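Local coordinates for protein galectin 2 (PDB 2YMZ) that probably binds carbohydrate, as a prototype galectin with the family's antiparallel beta-sandwich lectin fold, at residues 85-89 with 90-94. Residues are numbered along the deposited sequence; the frame is centred on the assembly and turned at random. Where two conformers were deposited one is given.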
ATOM      1  N   VAL A  85       7.400   1.766  12.231  1.00 16.92           N
ATOM      2  CA  VAL A  85       8.328   2.892  12.017  1.00 16.46           C
ATOM      3  C   VAL A  85       7.676   4.107  12.666  1.00 20.66           C
ATOM      4  O   VAL A  85       6.469   4.334  12.470  1.00 19.85           O
ATOM      5  CB  VAL A  85       8.494   3.211  10.550  1.00 17.91           C
ATOM      6  CG1 VAL A  85       9.644   4.247  10.405  1.00 18.89           C
ATOM      7  CG2 VAL A  85       8.876   1.923   9.742  1.00 17.74           C
ATOM      8  N   GLU A  86       8.481   4.899  13.387  1.00 21.96           N
ATOM      9  CA  GLU A  86       7.975   6.167  13.930  1.00 24.12           C
ATOM     10  C   GLU A  86       8.834   7.310  13.492  1.00 23.12           C
ATOM     11  O   GLU A  86      10.090   7.145  13.428  1.00 23.95           O
ATOM     12  CB  GLU A  86       8.003   6.056  15.396  1.00 24.89           C
ATOM     13  CG  GLU A  86       6.766   5.307  15.795  1.00 37.25           C
ATOM     14  CD  GLU A  86       6.898   4.696  17.126  1.00 42.17           C
ATOM     15  OE1 GLU A  86       7.987   4.846  17.702  1.00 47.95           O
ATOM     16  OE2 GLU A  86       5.894   4.059  17.570  1.00 45.65           O
ATOM     17  N   PHE A  87       8.161   8.409  13.120  1.00 22.91           N
ATOM     18  CA  PHE A  87       8.808   9.591  12.601  1.00 22.41           C
ATOM     19  C   PHE A  87       8.958  10.499  13.834  1.00 25.79           C
ATOM     20  O   PHE A  87       7.950  11.074  14.327  1.00 24.64           O
ATOM     21  CB  PHE A  87       7.914  10.190  11.506  1.00 21.04           C
ATOM     22  CG  PHE A  87       8.521  11.357  10.756  1.00 20.90           C
ATOM     23  CD1 PHE A  87       9.616  12.070  11.265  1.00 22.03           C
ATOM     24  CD2 PHE A  87       7.913  11.797   9.598  1.00 23.75           C
ATOM     25  CE1 PHE A  87      10.144  13.150  10.595  1.00 24.43           C
ATOM     26  CE2 PHE A  87       8.457  12.889   8.881  1.00 24.53           C
ATOM     27  CZ  PHE A  87       9.550  13.568   9.408  1.00 25.19           C
ATOM     28  N   LEU A  88      10.150  10.520  14.417  1.00 27.04           N
ATOM     29  CA  LEU A  88      10.306  11.214  15.681  1.00 27.92           C
ATOM     30  C   LEU A  88      11.186  12.479  15.535  1.00 29.84           C
ATOM     31  O   LEU A  88      12.261  12.558  16.120  1.00 31.13           O
ATOM     32  CB  LEU A  88      10.797  10.258  16.771  1.00 26.71           C
ATOM     33  CG  LEU A  88       9.865   9.094  17.090  1.00 27.07           C
ATOM     34  CD1 LEU A  88      10.493   8.264  18.159  1.00 29.65           C
ATOM     35  CD2 LEU A  88       8.498   9.547  17.552  1.00 26.56           C
ATOM     36  N   GLY A  89      10.754  13.420  14.695  1.00 30.16           N
ATOM     37  CA  GLY A  89      11.459  14.676  14.571  1.00 32.07           C
ATOM     38  C   GLY A  89      12.805  14.477  13.934  1.00 29.94           C
ATOM     39  O   GLY A  89      12.871  14.321  12.719  1.00 33.89           O
ATOM     40  N   ASP A  90      13.857  14.453  14.764  1.00 25.30           N
ATOM     41  CA  ASP A  90      15.243  14.379  14.294  0.50 28.04           C
ATOM     42  C   ASP A  90      15.707  12.937  14.021  1.00 28.40           C
ATOM     43  O   ASP A  90      16.857  12.709  13.642  1.00 28.73           O
ATOM     44  CB  ASP A  90      16.210  15.059  15.290  0.50 29.22           C
ATOM     45  CG  ASP A  90      16.442  14.238  16.538  0.50 29.60           C
ATOM     46  OD1 ASP A  90      15.524  13.517  16.956  0.50 32.81           O
ATOM     47  OD2 ASP A  90      17.550  14.312  17.115  0.50 35.94           O
ATOM     48  N   LYS A  91      14.820  11.980  14.228  1.00 25.35           N
ATOM     49  CA  LYS A  91      15.194  10.603  13.959  1.00 25.51           C
ATOM     50  C   LYS A  91      13.984   9.765  13.621  1.00 25.42           C
ATOM     51  O   LYS A  91      12.862  10.106  13.927  1.00 24.40           O
ATOM     52  CB  LYS A  91      15.877   9.994  15.171  1.00 24.06           C
ATOM     53  CG  LYS A  91      15.040   9.926  16.427  1.00 32.00           C
ATOM     54  CD  LYS A  91      15.854   9.437  17.628  1.00 41.10           C
ATOM     55  CE  LYS A  91      14.971   8.994  18.805  1.00 53.20           C
ATOM     56  NZ  LYS A  91      14.791  10.078  19.833  1.00 59.01           N
ATOM     57  N   PHE A  92      14.297   8.636  13.003  1.00 24.37           N
ATOM     58  CA  PHE A  92      13.332   7.544  12.792  1.00 22.96           C
ATOM     59  C   PHE A  92      13.623   6.422  13.757  1.00 21.90           C
ATOM     60  O   PHE A  92      14.791   6.082  14.077  1.00 24.79           O
ATOM     61  CB  PHE A  92      13.419   7.088  11.338  1.00 21.04           C
ATOM     62  CG  PHE A  92      13.125   8.193  10.370  1.00 22.47           C
ATOM     63  CD1 PHE A  92      11.795   8.593  10.108  1.00 24.32           C
ATOM     64  CD2 PHE A  92      14.139   8.890   9.787  1.00 22.53           C
ATOM     65  CE1 PHE A  92      11.537   9.635   9.243  1.00 26.53           C
ATOM     66  CE2 PHE A  92      13.897   9.933   8.913  1.00 25.11           C
ATOM     67  CZ  PHE A  92      12.579  10.317   8.632  1.00 27.96           C
ATOM     68  N   LEU A  93      12.559   5.792  14.235  1.00 18.44           N
ATOM     69  CA  LEU A  93      12.797   4.724  15.100  1.00 19.98           C
ATOM     70  C   LEU A  93      12.036   3.538  14.460  1.00 23.41           C
ATOM     71  O   LEU A  93      10.845   3.676  14.162  1.00 23.53           O
ATOM     72  CB  LEU A  93      12.222   5.102  16.459  1.00 27.82           C
ATOM     73  CG  LEU A  93      12.345   4.109  17.598  1.00 35.95           C
ATOM     74  CD1 LEU A  93      13.715   4.227  18.257  1.00 42.27           C
ATOM     75  CD2 LEU A  93      11.262   4.440  18.627  1.00 41.97           C
ATOM     76  N   VAL A  94      12.686   2.375  14.321  1.00 19.00           N
ATOM     77  CA  VAL A  94      12.037   1.188  13.772  1.00 18.16           C
ATOM     78  C   VAL A  94      11.941   0.154  14.896  1.00 19.63           C
ATOM     79  O   VAL A  94      12.974  -0.346  15.422  1.00 24.83           O
ATOM     80  CB  VAL A  94      12.773   0.618  12.536  1.00 19.00           C
ATOM     81  CG1 VAL A  94      11.914  -0.533  11.927  1.00 16.54           C
ATOM     82  CG2 VAL A  94      12.991   1.705  11.465  1.00 17.96           C
TER
HETATM   83  O   HOH W   1      13.452  12.282  18.772  1.00 38.36           O
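Over one face of the Phe-87 ring, toward its rim, lies Phe-92 CE1, 3.7 Å from Phe-87 CD1, while Gly-89 O sits in plane at the ring's edge. The two rings run side by side with planes 40° apart. Phe-87 has CG anti to its nitrogen (chi1 -174°) and Phe-92 has CG anti to its carbonyl carbon, which leans the second ring across to the neighbouring strand. These phenylalanines form a non-hydrogen-bonded pair of a hairpin with a two-residue turn, as do Val-85 and Val-94 on the same inward face; Phe-92 and Val-94 continue onto strand 40-48 of the other sheet.

On the sheet face of Glu-86, Leu-88, Lys-91 and Leu-93, Leu-93 CD2 touches both Glu-86 OE1 (3.4 Å) and Leu-88 CD1 (3.9 Å); the glutamate chain, extended beyond CG, lies alongside the leucine and brings OE1 to CD2. Two nearly straight bonds join Glu-86 and Leu-93, with Glu-86 N 2.8 Å from Leu-93 O. Leu-88 N reaches Lys-91 O nearly in line with the C=O bond (C=O...N angle 171°), though with a bent N-H. The type II' turn closes with Lys-91 N on Leu-88 O (3.2 Å), above the carbonyl plane.

A water donates to Leu-88 O and accepts from Lys-91 NZ (2.8 Å), tying the bent lysine chain back over the turn. Gly-89 has a positive phi in this turn, and its carbonyl accepts from Asn-106 ND2. The hairpin combines an apolar, core-facing side with a polar, hydrated turn, where the lysine's charge may polarise the Leu-88 carbonyl through the water.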